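Local atomic coordinates of putative ATP-dependent endonuclease of the OLD family (Thermus scotoductus, PDB entry 6P74), a protein that degrades linear or supercoiled double-stranded DNA exonucleolytically in the 5'-to-3' direction, using divalent metal ions, and also hydrolyses ATP in a DNA-stimulated manner. Residues A[386-391]-A[514-519]; A[429-434]-A[478-483]; A[433-438]-A[451-456]. One frame throughout, in Å; residues are numbered along the deposited sequence. Where two conformers were deposited one is given.

Contact 1: A[386-391]-A[514-519]; sequences LQLFNQ and PFVEAI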
ATOM      1  N   LEU A 386     -15.017 -27.143 -27.448  1.00 61.07           N
ATOM      2  CA  LEU A 386     -14.985 -27.472 -26.021  1.00 63.75           C
ATOM      3  C   LEU A 386     -15.185 -28.960 -25.775  1.00 63.48           C
ATOM      4  O   LEU A 386     -14.609 -29.514 -24.833  1.00 67.55           O
ATOM      5  CB  LEU A 386     -16.032 -26.653 -25.251  1.00 65.13           C
ATOM      6  CG  LEU A 386     -15.777 -25.140 -25.165  1.00 67.23           C
ATOM      7  CD1 LEU A 386     -16.970 -24.406 -24.560  1.00 68.48           C
ATOM      8  CD2 LEU A 386     -14.527 -24.830 -24.347  1.00 76.24           C
ATOM      9  N   GLN A 387     -15.982 -29.631 -26.602  1.00 62.78           N
ATOM     10  CA  GLN A 387     -16.093 -31.073 -26.456  1.00 63.36           C
ATOM     11  C   GLN A 387     -14.776 -31.758 -26.835  1.00 68.88           C
ATOM     12  O   GLN A 387     -14.369 -32.729 -26.190  1.00 70.63           O
ATOM     13  CB  GLN A 387     -17.266 -31.594 -27.292  1.00 65.24           C
ATOM     14  CG  GLN A 387     -17.342 -33.101 -27.378  1.00 72.80           C
ATOM     15  CD  GLN A 387     -17.604 -33.734 -26.017  1.00 83.28           C
ATOM     16  OE1 GLN A 387     -18.264 -33.134 -25.168  1.00 87.58           O
ATOM     17  NE2 GLN A 387     -17.075 -34.943 -25.799  1.00 76.87           N
ATOM     18  N   LEU A 388     -14.065 -31.244 -27.842  1.00 68.28           N
ATOM     19  CA  LEU A 388     -12.780 -31.862 -28.177  1.00 72.99           C
ATOM     20  C   LEU A 388     -11.749 -31.607 -27.088  1.00 72.09           C
ATOM     21  O   LEU A 388     -10.986 -32.514 -26.733  1.00 70.76           O
ATOM     22  CB  LEU A 388     -12.270 -31.373 -29.533  1.00 64.95           C
ATOM     23  CG  LEU A 388     -12.979 -32.066 -30.695  1.00 71.40           C
ATOM     24  CD1 LEU A 388     -12.751 -31.348 -32.006  1.00 72.76           C
ATOM     25  CD2 LEU A 388     -12.534 -33.535 -30.775  1.00 74.11           C
ATOM     26  N   PHE A 389     -11.710 -30.386 -26.542  1.00 70.93           N
ATOM     27  CA  PHE A 389     -10.881 -30.145 -25.365  1.00 71.97           C
ATOM     28  C   PHE A 389     -11.122 -31.226 -24.327  1.00 78.44           C
ATOM     29  O   PHE A 389     -10.180 -31.812 -23.779  1.00 78.70           O
ATOM     30  CB  PHE A 389     -11.182 -28.781 -24.746  1.00 68.96           C
ATOM     31  CG  PHE A 389     -10.393 -27.634 -25.329  1.00 68.01           C
ATOM     32  CD1 PHE A 389      -9.152 -27.304 -24.824  1.00 74.37           C
ATOM     33  CD2 PHE A 389     -10.924 -26.850 -26.347  1.00 67.17           C
ATOM     34  CE1 PHE A 389      -8.443 -26.228 -25.332  1.00 73.76           C
ATOM     35  CE2 PHE A 389     -10.224 -25.765 -26.858  1.00 66.27           C
ATOM     36  CZ  PHE A 389      -8.983 -25.460 -26.355  1.00 68.13           C
ATOM     37  N   ASN A 390     -12.395 -31.503 -24.051  1.00 78.47           N
ATOM     38  CA  ASN A 390     -12.741 -32.479 -23.028  1.00 79.73           C
ATOM     39  C   ASN A 390     -12.241 -33.877 -23.407  1.00 81.95           C
ATOM     40  O   ASN A 390     -11.796 -34.648 -22.548  1.00 83.04           O
ATOM     41  CB  ASN A 390     -14.257 -32.449 -22.813  1.00 85.94           C
ATOM     42  CG  ASN A 390     -14.707 -33.305 -21.645  1.00 98.84           C
ATOM     43  OD1 ASN A 390     -14.459 -32.968 -20.487  1.00106.90           O
ATOM     44  ND2 ASN A 390     -15.386 -34.405 -21.942  1.00100.31           N
ATOM     45  N   GLN A 391     -12.290 -34.217 -24.692  1.00 77.73           N
ATOM     46  CA  GLN A 391     -11.799 -35.517 -25.126  1.00 78.76           C
ATOM     47  C   GLN A 391     -10.281 -35.582 -25.167  1.00 77.74           C
ATOM     48  O   GLN A 391      -9.712 -36.673 -25.089  1.00 80.80           O
ATOM     49  CB  GLN A 391     -12.379 -35.867 -26.498  1.00 74.00           C
ATOM     50  CG  GLN A 391     -13.839 -36.284 -26.407  1.00 80.65           C
ATOM     51  CD  GLN A 391     -14.451 -36.621 -27.752  1.00 83.06           C
ATOM     52  OE1 GLN A 391     -15.405 -35.977 -28.178  1.00 80.22           O
ATOM     53  NE2 GLN A 391     -13.916 -37.644 -28.420  1.00 86.33           N
ATOM     54  N   PRO A 514      -7.844 -30.886 -39.209  1.00 56.82           N
ATOM     55  CA  PRO A 514      -7.416 -29.506 -38.933  1.00 63.26           C
ATOM     56  C   PRO A 514      -8.082 -28.934 -37.697  1.00 66.29           C
ATOM     57  O   PRO A 514      -7.483 -28.089 -37.020  1.00 62.85           O
ATOM     58  CB  PRO A 514      -7.796 -28.750 -40.223  1.00 55.48           C
ATOM     59  CG  PRO A 514      -7.889 -29.893 -41.293  1.00 50.82           C
ATOM     60  CD  PRO A 514      -8.563 -30.966 -40.491  1.00 55.35           C
ATOM     61  N   PHE A 515      -9.280 -29.424 -37.346  1.00 67.99           N
ATOM     62  CA  PHE A 515      -9.957 -28.935 -36.152  1.00 62.65           C
ATOM     63  C   PHE A 515      -9.266 -29.437 -34.899  1.00 60.72           C
ATOM     64  O   PHE A 515      -8.997 -28.658 -33.984  1.00 58.15           O
ATOM     65  CB  PHE A 515     -11.431 -29.351 -36.153  1.00 73.70           C
ATOM     66  CG  PHE A 515     -12.291 -28.512 -35.251  1.00 70.20           C
ATOM     67  CD1 PHE A 515     -12.606 -27.208 -35.588  1.00 70.98           C
ATOM     68  CD2 PHE A 515     -12.791 -29.019 -34.084  1.00 77.49           C
ATOM     69  CE1 PHE A 515     -13.394 -26.418 -34.756  1.00 71.73           C
ATOM     70  CE2 PHE A 515     -13.584 -28.235 -33.256  1.00 82.22           C
ATOM     71  CZ  PHE A 515     -13.871 -26.923 -33.586  1.00 68.79           C
ATOM     72  N   VAL A 516      -8.963 -30.738 -34.827  1.00 64.88           N
ATOM     73  CA  VAL A 516      -8.343 -31.188 -33.588  1.00 65.27           C
ATOM     74  C   VAL A 516      -6.874 -30.740 -33.540  1.00 64.21           C
ATOM     75  O   VAL A 516      -6.361 -30.419 -32.463  1.00 68.19           O
ATOM     76  CB  VAL A 516      -8.554 -32.716 -33.352  1.00 63.78           C
ATOM     77  CG1 VAL A 516      -9.509 -33.328 -34.341  1.00 60.44           C
ATOM     78  CG2 VAL A 516      -7.271 -33.498 -33.234  1.00 61.02           C
ATOM     79  N   GLU A 517      -6.195 -30.635 -34.687  1.00 60.34           N
ATOM     80  CA  GLU A 517      -4.838 -30.113 -34.642  0.50 63.14           C
ATOM     81  C   GLU A 517      -4.813 -28.649 -34.203  1.00 61.29           C
ATOM     82  O   GLU A 517      -3.905 -28.246 -33.462  1.00 64.32           O
ATOM     83  CB  GLU A 517      -4.141 -30.317 -35.988  0.50 64.04           C
ATOM     84  CG  GLU A 517      -3.035 -31.362 -35.887  0.50 69.95           C
ATOM     85  CD  GLU A 517      -2.159 -31.148 -34.650  0.50 86.44           C
ATOM     86  OE1 GLU A 517      -1.998 -32.123 -33.870  0.50 84.99           O
ATOM     87  OE2 GLU A 517      -1.616 -30.021 -34.468  0.50 91.06           O
ATOM     88  N   ALA A 518      -5.801 -27.846 -34.612  1.00 61.09           N
ATOM     89  CA  ALA A 518      -5.895 -26.487 -34.078  1.00 54.44           C
ATOM     90  C   ALA A 518      -5.928 -26.499 -32.554  1.00 61.40           C
ATOM     91  O   ALA A 518      -5.233 -25.703 -31.894  1.00 65.06           O
ATOM     92  CB  ALA A 518      -7.131 -25.779 -34.626  1.00 58.99           C
ATOM     93  N   ILE A 519      -6.725 -27.408 -31.971  1.00 57.53           N
ATOM     94  CA  ILE A 519      -6.854 -27.467 -30.514  1.00 59.55           C
ATOM     95  C   ILE A 519      -5.555 -27.947 -29.873  1.00 66.68           C
ATOM     96  O   ILE A 519      -5.136 -27.434 -28.825  1.00 67.97           O
ATOM     97  CB  ILE A 519      -8.061 -28.338 -30.120  1.00 60.85           C
ATOM     98  CG1 ILE A 519      -9.353 -27.584 -30.443  1.00 62.28           C
ATOM     99  CG2 ILE A 519      -8.046 -28.641 -28.616  1.00 58.78           C
ATOM    100  CD1 ILE A 519     -10.510 -28.457 -30.744  1.00 68.63           C
TER
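Helical segments 386-391 and 514-519 pass with their short axes 10.2 Å apart at closest approach and cross at -67°, L388 facing V516 and F389 facing I519 in backbone register. I519 points into the interface and reaches two residues of the opposing helix with two different branches. Its CG2 lies over the face of the F389 ring, 3.9 Å from the ring centroid and only 4° off the normal, a CH-pi contact; the six ring carbons are almost equally far from it, which is the evidence that the methyl sits over the centre and not the rim. The other branch ends in CD1, which packs at 3.6 Å against L388 CB. Both helices belong to the Toprim domain and lie beside its parallel sheet: F389 also touches I401 and V403 of the edge strand 401-405, whereas F515 and A518 rest on V429 of strand 426-431. With its CG anti to the backbone N (chi1 -160°), F515 carries its ring toward helix 386-391 from a CB that does not itself face that helix. L388 CD1 is modelled at the edge of this ring, but too close to be real, so the detail is doubtful. Farther off, L388 CD1 is 4.5 Å from V516 CG1, a looser apolar contact.

Contact 2: A[429-434]-A[478-483]; sequences VHDEDV and SLEAAL. With SM (samarium (III) ion), chain O.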
ATOM      1  N   VAL A 429      -9.361 -21.409 -36.206  1.00 58.03           N
ATOM      2  CA  VAL A 429      -9.939 -22.477 -37.026  1.00 61.69           C
ATOM      3  C   VAL A 429     -11.189 -21.925 -37.683  1.00 54.77           C
ATOM      4  O   VAL A 429     -12.031 -21.326 -37.007  1.00 60.44           O
ATOM      5  CB  VAL A 429     -10.315 -23.746 -36.233  1.00 71.38           C
ATOM      6  CG1 VAL A 429     -10.207 -24.975 -37.124  1.00 77.32           C
ATOM      7  CG2 VAL A 429      -9.512 -23.880 -34.970  1.00 79.01           C
ATOM      8  N   HIS A 430     -11.356 -22.189 -38.974  1.00 54.52           N
ATOM      9  CA  HIS A 430     -12.607 -21.855 -39.633  1.00 53.69           C
ATOM     10  C   HIS A 430     -12.846 -22.811 -40.803  1.00 56.37           C
ATOM     11  O   HIS A 430     -11.942 -23.527 -41.260  1.00 59.93           O
ATOM     12  CB  HIS A 430     -12.593 -20.400 -40.097  1.00 49.59           C
ATOM     13  CG  HIS A 430     -11.612 -20.138 -41.191  1.00 53.42           C
ATOM     14  ND1 HIS A 430     -11.889 -20.414 -42.509  1.00 58.04           N
ATOM     15  CD2 HIS A 430     -10.343 -19.655 -41.164  1.00 53.72           C
ATOM     16  CE1 HIS A 430     -10.843 -20.089 -43.252  1.00 60.30           C
ATOM     17  NE2 HIS A 430      -9.893 -19.624 -42.460  1.00 55.69           N
ATOM     18  N   ASP A 431     -14.074 -22.790 -41.310  1.00 54.75           N
ATOM     19  CA  ASP A 431     -14.428 -23.600 -42.472  1.00 55.98           C
ATOM     20  C   ASP A 431     -13.948 -22.950 -43.758  1.00 55.82           C
ATOM     21  O   ASP A 431     -13.849 -21.726 -43.862  1.00 59.95           O
ATOM     22  CB  ASP A 431     -15.952 -23.813 -42.550  1.00 54.83           C
ATOM     23  CG  ASP A 431     -16.483 -24.759 -41.457  1.00 60.94           C
ATOM     24  OD1 ASP A 431     -15.654 -25.450 -40.845  1.00 61.52           O
ATOM     25  OD2 ASP A 431     -17.712 -24.792 -41.185  1.00 67.09           O
ATOM     26  N   GLU A 432     -13.672 -23.783 -44.763  1.00 58.94           N
ATOM     27  CA  GLU A 432     -13.360 -23.244 -46.079  1.00 64.89           C
ATOM     28  C   GLU A 432     -14.608 -22.661 -46.738  1.00 70.36           C
ATOM     29  O   GLU A 432     -14.587 -21.528 -47.234  1.00 68.52           O
ATOM     30  CB  GLU A 432     -12.738 -24.325 -46.954  1.00 57.98           C
ATOM     31  CG  GLU A 432     -12.260 -23.850 -48.335  1.00 57.22           C
ATOM     32  CD  GLU A 432     -11.973 -25.046 -49.257  1.00 77.30           C
ATOM     33  OE1 GLU A 432     -12.334 -26.172 -48.866  1.00 75.79           O
ATOM     34  OE2 GLU A 432     -11.411 -24.881 -50.365  1.00 86.16           O
ATOM     35  N   ASP A 433     -15.701 -23.430 -46.773  1.00 64.85           N
ATOM     36  CA  ASP A 433     -16.983 -22.970 -47.324  1.00 63.34           C
ATOM     37  C   ASP A 433     -16.917 -22.701 -48.822  1.00 66.19           C
ATOM     38  O   ASP A 433     -17.546 -21.773 -49.325  1.00 71.24           O
ATOM     39  CB  ASP A 433     -17.490 -21.740 -46.587  1.00 60.68           C
ATOM     40  CG  ASP A 433     -18.083 -22.098 -45.248  1.00 63.20           C
ATOM     41  OD1 ASP A 433     -18.638 -23.213 -45.149  1.00 63.16           O
ATOM     42  OD2 ASP A 433     -18.012 -21.287 -44.307  1.00 66.38           O
ATOM     43  N   VAL A 434     -16.172 -23.536 -49.532  1.00 63.08           N
ATOM     44  CA  VAL A 434     -16.101 -23.526 -50.984  1.00 59.60           C
ATOM     45  C   VAL A 434     -16.653 -24.860 -51.457  1.00 62.83           C
ATOM     46  O   VAL A 434     -16.303 -25.907 -50.907  1.00 74.40           O
ATOM     47  CB  VAL A 434     -14.653 -23.318 -51.452  1.00 55.11           C
ATOM     48  CG1 VAL A 434     -14.490 -23.562 -52.977  1.00 57.81           C
ATOM     49  CG2 VAL A 434     -14.169 -21.946 -50.971  1.00 60.61           C
ATOM     50  N   SER A 478     -16.082 -27.970 -44.581  1.00 59.08           N
ATOM     51  CA  SER A 478     -16.671 -27.326 -43.407  1.00 65.91           C
ATOM     52  C   SER A 478     -16.745 -28.333 -42.274  1.00 63.56           C
ATOM     53  O   SER A 478     -16.756 -29.542 -42.508  1.00 60.81           O
ATOM     54  CB  SER A 478     -18.080 -26.805 -43.695  1.00 67.31           C
ATOM     55  OG  SER A 478     -18.933 -27.906 -43.993  1.00 61.40           O
ATOM     56  N   LEU A 479     -16.853 -27.817 -41.047  1.00 61.14           N
ATOM     57  CA  LEU A 479     -17.003 -28.692 -39.885  1.00 62.67           C
ATOM     58  C   LEU A 479     -18.285 -29.499 -39.975  1.00 62.78           C
ATOM     59  O   LEU A 479     -18.308 -30.684 -39.610  1.00 64.39           O
ATOM     60  CB  LEU A 479     -16.967 -27.886 -38.578  1.00 60.10           C
ATOM     61  CG  LEU A 479     -17.050 -28.679 -37.261  1.00 64.99           C
ATOM     62  CD1 LEU A 479     -15.847 -29.536 -37.046  1.00 60.66           C
ATOM     63  CD2 LEU A 479     -17.285 -27.784 -36.009  1.00 64.05           C
ATOM     64  N   GLU A 480     -19.367 -28.881 -40.465  1.00 59.46           N
ATOM     65  CA  GLU A 480     -20.606 -29.629 -40.652  1.00 58.56           C
ATOM     66  C   GLU A 480     -20.387 -30.836 -41.550  1.00 66.79           C
ATOM     67  O   GLU A 480     -20.897 -31.926 -41.274  1.00 69.05           O
ATOM     68  CB  GLU A 480     -21.704 -28.754 -41.249  1.00 60.13           C
ATOM     69  CG  GLU A 480     -22.149 -27.611 -40.390  1.00 67.43           C
ATOM     70  CD  GLU A 480     -21.392 -26.348 -40.705  1.00 64.11           C
ATOM     71  OE1 GLU A 480     -20.208 -26.479 -41.106  1.00 61.44           O
ATOM     72  OE2 GLU A 480     -21.989 -25.251 -40.579  1.00 68.08           O
ATOM     73  N   ALA A 481     -19.641 -30.661 -42.641  1.00 71.71           N
ATOM     74  CA  ALA A 481     -19.405 -31.794 -43.525  1.00 70.05           C
ATOM     75  C   ALA A 481     -18.467 -32.805 -42.876  1.00 74.55           C
ATOM     76  O   ALA A 481     -18.677 -34.018 -42.997  1.00 76.90           O
ATOM     77  CB  ALA A 481     -18.860 -31.315 -44.872  1.00 60.57           C
ATOM     78  N   ALA A 482     -17.440 -32.330 -42.162  1.00 66.63           N
ATOM     79  CA  ALA A 482     -16.557 -33.262 -41.459  1.00 69.24           C
ATOM     80  C   ALA A 482     -17.317 -34.105 -40.434  1.00 75.45           C
ATOM     81  O   ALA A 482     -16.991 -35.285 -40.232  1.00 73.86           O
ATOM     82  CB  ALA A 482     -15.415 -32.496 -40.791  1.00 64.30           C
ATOM     83  N   LEU A 483     -18.335 -33.527 -39.783  1.00 70.04           N
ATOM     84  CA  LEU A 483     -19.091 -34.261 -38.779  1.00 72.64           C
ATOM     85  C   LEU A 483     -20.220 -35.105 -39.362  1.00 78.14           C
ATOM     86  O   LEU A 483     -20.767 -35.941 -38.639  1.00 73.23           O
ATOM     87  CB  LEU A 483     -19.687 -33.311 -37.725  1.00 65.02           C
ATOM     88  CG  LEU A 483     -18.692 -32.605 -36.796  1.00 64.85           C
ATOM     89  CD1 LEU A 483     -19.434 -31.608 -35.902  1.00 70.23           C
ATOM     90  CD2 LEU A 483     -17.829 -33.577 -35.976  1.00 58.16           C
TER
HETATM   91 SM    SM O 614     -19.797 -23.841 -40.616  1.00 49.77          SM
HETATM   92  O   HOH W   1     -20.027 -24.129 -43.185  1.00 54.46           O
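The metal site of the Toprim domain is assembled here, where D431, at the C-terminal end of strand 426-431, meets S478 and the first turn of helix 479-483. D431 divides its carboxylate between two tasks. OD1 accepts a hydrogen bond from the backbone N of L479 at 2.7 Å; the donor stands 50° out of the carboxylate plane and the N-H...O angle is a bent 140°. OD2 binds the samarium ion at 2.4 Å. The hydrogen bond from the L479 amide probably limits rotation of the carboxylate that holds the metal, and the start of the helix probably adds a favourable field for the negative charge.

E480 reaches the same ion with both carboxylate oxygens, OE1 at 2.7 Å and OE2 at 2.6 Å from the samarium, a bidentate grip. Its chain is bent at chi2 (93°), which turns the carboxylate back to the ion. D431 OD2 and E480 OE1, two acceptors, are only 3.0 Å apart, consistent with both binding the same cation; R487, probably the residue that stabilises the transition state or protonates the leaving group, forms a salt bridge with E480 OE2. Water 1, a samarium ligand at 2.6 Å, lies near E480 OE1 and also D433 OD1, which thus approaches the ion through water. S478 is the N-cap of the helix: its OG accepts from A481 N at 3.1 Å, while its CB packs against the D431 carboxylate. E377, whose OE2 accepts from D431 N, probably binds metal too. With the D431/D433 pair (Asp-x-Asp) and E480, joined by S478, it forms an acidic cluster at and just beyond the carboxyl ends of parallel strands, the Glu and DxD pattern characteristic of Toprim domains.

Contact 3: A[433-438]-A[451-456]; sequences DVWPID and QENKAE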
ATOM      1  N   ASP A 433     -15.701 -23.430 -46.773  1.00 64.85           N
ATOM      2  CA  ASP A 433     -16.983 -22.970 -47.324  1.00 63.34           C
ATOM      3  C   ASP A 433     -16.917 -22.701 -48.822  1.00 66.19           C
ATOM      4  O   ASP A 433     -17.546 -21.773 -49.325  1.00 71.24           O
ATOM      5  CB  ASP A 433     -17.490 -21.740 -46.587  1.00 60.68           C
ATOM      6  CG  ASP A 433     -18.083 -22.098 -45.248  1.00 63.20           C
ATOM      7  OD1 ASP A 433     -18.638 -23.213 -45.149  1.00 63.16           O
ATOM      8  OD2 ASP A 433     -18.012 -21.287 -44.307  1.00 66.38           O
ATOM      9  N   VAL A 434     -16.172 -23.536 -49.532  1.00 63.08           N
ATOM     10  CA  VAL A 434     -16.101 -23.526 -50.984  1.00 59.60           C
ATOM     11  C   VAL A 434     -16.653 -24.860 -51.457  1.00 62.83           C
ATOM     12  O   VAL A 434     -16.303 -25.907 -50.907  1.00 74.40           O
ATOM     13  CB  VAL A 434     -14.653 -23.318 -51.452  1.00 55.11           C
ATOM     14  CG1 VAL A 434     -14.490 -23.562 -52.977  1.00 57.81           C
ATOM     15  CG2 VAL A 434     -14.169 -21.946 -50.971  1.00 60.61           C
ATOM     16  N   TRP A 435     -17.530 -24.825 -52.448  1.00 63.55           N
ATOM     17  CA  TRP A 435     -18.262 -26.024 -52.826  1.00 65.62           C
ATOM     18  C   TRP A 435     -18.192 -26.222 -54.328  1.00 69.51           C
ATOM     19  O   TRP A 435     -18.223 -25.244 -55.074  1.00 80.19           O
ATOM     20  CB  TRP A 435     -19.723 -25.908 -52.373  1.00 61.51           C
ATOM     21  CG  TRP A 435     -19.807 -25.652 -50.904  1.00 68.79           C
ATOM     22  CD1 TRP A 435     -19.939 -24.432 -50.269  1.00 64.44           C
ATOM     23  CD2 TRP A 435     -19.713 -26.634 -49.871  1.00 66.77           C
ATOM     24  NE1 TRP A 435     -19.935 -24.609 -48.910  1.00 67.18           N
ATOM     25  CE2 TRP A 435     -19.801 -25.951 -48.638  1.00 70.92           C
ATOM     26  CE3 TRP A 435     -19.561 -28.026 -49.872  1.00 71.45           C
ATOM     27  CZ2 TRP A 435     -19.759 -26.619 -47.411  1.00 69.73           C
ATOM     28  CZ3 TRP A 435     -19.514 -28.683 -48.666  1.00 71.98           C
ATOM     29  CH2 TRP A 435     -19.604 -27.980 -47.446  1.00 67.94           C
ATOM     30  N   PRO A 436     -18.089 -27.462 -54.812  1.00 85.28           N
ATOM     31  CA  PRO A 436     -18.105 -27.668 -56.263  1.00 93.69           C
ATOM     32  C   PRO A 436     -19.433 -27.230 -56.863  1.00 89.44           C
ATOM     33  O   PRO A 436     -20.495 -27.350 -56.246  1.00 86.47           O
ATOM     34  CB  PRO A 436     -17.890 -29.179 -56.411  1.00100.49           C
ATOM     35  CG  PRO A 436     -18.354 -29.746 -55.118  1.00 96.95           C
ATOM     36  CD  PRO A 436     -17.931 -28.740 -54.097  1.00 78.71           C
ATOM     37  N   ILE A 437     -19.359 -26.712 -58.086  1.00 82.82           N
ATOM     38  CA  ILE A 437     -20.543 -26.203 -58.756  1.00 75.45           C
ATOM     39  C   ILE A 437     -21.305 -27.376 -59.362  1.00 85.98           C
ATOM     40  O   ILE A 437     -20.722 -28.251 -60.019  1.00 84.36           O
ATOM     41  CB  ILE A 437     -20.165 -25.147 -59.808  1.00 77.03           C
ATOM     42  CG1 ILE A 437     -19.965 -23.773 -59.145  1.00 77.62           C
ATOM     43  CG2 ILE A 437     -21.254 -25.011 -60.838  1.00 81.62           C
ATOM     44  CD1 ILE A 437     -18.529 -23.413 -58.872  1.00 77.63           C
ATOM     45  N   ASP A 438     -22.608 -27.415 -59.109  1.00 90.54           N
ATOM     46  CA  ASP A 438     -23.473 -28.439 -59.687  1.00 95.39           C
ATOM     47  C   ASP A 438     -23.748 -28.058 -61.140  1.00 90.08           C
ATOM     48  O   ASP A 438     -24.542 -27.154 -61.424  1.00 86.03           O
ATOM     49  CB  ASP A 438     -24.757 -28.557 -58.870  1.00102.50           C
ATOM     50  CG  ASP A 438     -25.735 -29.580 -59.442  1.00109.66           C
ATOM     51  OD1 ASP A 438     -25.316 -30.476 -60.225  1.00112.02           O
ATOM     52  OD2 ASP A 438     -26.938 -29.466 -59.107  1.00110.05           O
ATOM     53  N   GLN A 451     -19.746 -17.142 -57.527  1.00 67.31           N
ATOM     54  CA  GLN A 451     -19.476 -15.881 -56.857  1.00 66.26           C
ATOM     55  C   GLN A 451     -19.313 -16.086 -55.361  1.00 67.44           C
ATOM     56  O   GLN A 451     -18.437 -15.476 -54.742  1.00 71.72           O
ATOM     57  CB  GLN A 451     -20.583 -14.887 -57.156  1.00 60.64           C
ATOM     58  CG  GLN A 451     -20.501 -14.297 -58.531  1.00 69.40           C
ATOM     59  CD  GLN A 451     -21.822 -13.690 -58.977  1.00 81.18           C
ATOM     60  OE1 GLN A 451     -22.846 -13.807 -58.281  1.00 78.29           O
ATOM     61  NE2 GLN A 451     -21.812 -13.052 -60.154  1.00 81.48           N
ATOM     62  N   GLU A 452     -20.123 -16.961 -54.764  1.00 62.21           N
ATOM     63  CA  GLU A 452     -19.950 -17.249 -53.344  1.00 63.44           C
ATOM     64  C   GLU A 452     -18.599 -17.908 -53.058  1.00 59.45           C
ATOM     65  O   GLU A 452     -17.939 -17.565 -52.074  1.00 66.56           O
ATOM     66  CB  GLU A 452     -21.096 -18.123 -52.847  1.00 65.22           C
ATOM     67  CG  GLU A 452     -22.360 -17.327 -52.601  1.00 83.32           C
ATOM     68  CD  GLU A 452     -23.615 -18.190 -52.580  1.00 92.35           C
ATOM     69  OE1 GLU A 452     -24.706 -17.622 -52.838  1.00 88.55           O
ATOM     70  OE2 GLU A 452     -23.500 -19.421 -52.323  1.00 93.11           O
ATOM     71  N   ASN A 453     -18.173 -18.861 -53.897  1.00 52.25           N
ATOM     72  CA  ASN A 453     -16.853 -19.462 -53.716  1.00 61.48           C
ATOM     73  C   ASN A 453     -15.757 -18.403 -53.729  1.00 61.76           C
ATOM     74  O   ASN A 453     -14.882 -18.396 -52.859  1.00 64.20           O
ATOM     75  CB  ASN A 453     -16.598 -20.531 -54.779  1.00 60.33           C
ATOM     76  CG  ASN A 453     -17.390 -21.789 -54.514  1.00 63.28           C
ATOM     77  OD1 ASN A 453     -17.955 -21.953 -53.439  1.00 68.66           O
ATOM     78  ND2 ASN A 453     -17.430 -22.686 -55.483  1.00 61.65           N
ATOM     79  N   LYS A 454     -15.797 -17.479 -54.693  1.00 59.59           N
ATOM     80  CA  LYS A 454     -14.767 -16.442 -54.730  1.00 68.92           C
ATOM     81  C   LYS A 454     -14.841 -15.541 -53.501  1.00 64.35           C
ATOM     82  O   LYS A 454     -13.807 -15.188 -52.918  1.00 61.06           O
ATOM     83  CB  LYS A 454     -14.867 -15.612 -56.019  1.00 71.51           C
ATOM     84  CG  LYS A 454     -14.572 -16.390 -57.303  1.00 83.08           C
ATOM     85  CD  LYS A 454     -13.531 -17.494 -57.100  1.00 94.03           C
ATOM     86  CE  LYS A 454     -13.659 -18.631 -58.154  1.00103.56           C
ATOM     87  NZ  LYS A 454     -14.931 -19.460 -58.064  1.00 98.10           N
ATOM     88  N   ALA A 455     -16.046 -15.148 -53.091  1.00 62.17           N
ATOM     89  CA  ALA A 455     -16.177 -14.338 -51.881  1.00 66.87           C
ATOM     90  C   ALA A 455     -15.561 -15.048 -50.677  1.00 64.77           C
ATOM     91  O   ALA A 455     -14.766 -14.460 -49.931  1.00 63.59           O
ATOM     92  CB  ALA A 455     -17.649 -14.013 -51.620  1.00 57.68           C
ATOM     93  N   GLU A 456     -15.925 -16.320 -50.473  1.00 58.89           N
ATOM     94  CA  GLU A 456     -15.355 -17.090 -49.375  1.00 61.88           C
ATOM     95  C   GLU A 456     -13.837 -17.182 -49.483  1.00 64.50           C
ATOM     96  O   GLU A 456     -13.133 -17.063 -48.476  1.00 59.81           O
ATOM     97  CB  GLU A 456     -15.975 -18.488 -49.331  1.00 64.01           C
ATOM     98  CG  GLU A 456     -17.419 -18.508 -48.811  1.00 72.67           C
ATOM     99  CD  GLU A 456     -17.634 -17.815 -47.455  1.00 74.80           C
ATOM    100  OE1 GLU A 456     -16.918 -18.127 -46.474  1.00 76.46           O
ATOM    101  OE2 GLU A 456     -18.541 -16.950 -47.375  1.00 80.46           O
TER
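The irregular segment 433-438 runs past helical segment 451-456 with V434 CA 5.0 Å from N453 CA and D433 CA 6.4 Å from E456 CA. N453 carries the polar part of the contact, its side-chain amide gripping both backbone polar groups of W435. W435 N donates to N453 OD1 at 3.1 Å (N-H...O 164°), arriving from above the carbonyl plane, 40° out of it. In return N453 ND2 donates to W435 O at 2.7 Å, with that oxygen close to the amide plane. Two bonds to one residue fix the rotation of the amide. By these bonds helix 443-467 of the Toprim domain holds the loop that leads into it from strand 426-431, the strand that ends in the samarium ligand D431. V434 CG1 lies over one face of the amide, 3.7 Å from N453 CG, and I437 CD1 lies off its other end, 3.6 Å from N453 ND2. Farther along, E456 CG comes 3.3 Å from D433 O, and the bend at chi2 (-53°) then turns the carboxylate so that E456 OE1 lies 4.0 Å from D433 OD2, two like charges whose repulsion is probably eased by K409, which forms a salt bridge with E456 OE1.

How the contacts relate
All three contacts lie in the Toprim domain. Contact 2 is the middle one: its centre is about 14 Å from that of contact 1 and about 13 Å from that of contact 3, while contacts 1 and 3 are about 26 Å apart and do not touch. Along the chain, segment 386-391 comes first and 514-519 last, with both other contacts between them. Strand 426-431 connects the set: helix 513-523 packs on it and, through F515, on L479 of contact 2, and contacts 2 and 3 share D433 and V434 as the strand gives way to the loop before helix 443-467. W435 CH2 also lies 3.5 Å from S478 OG. The metal site thus sits between a buried helix pair and a more exposed loop-helix contact.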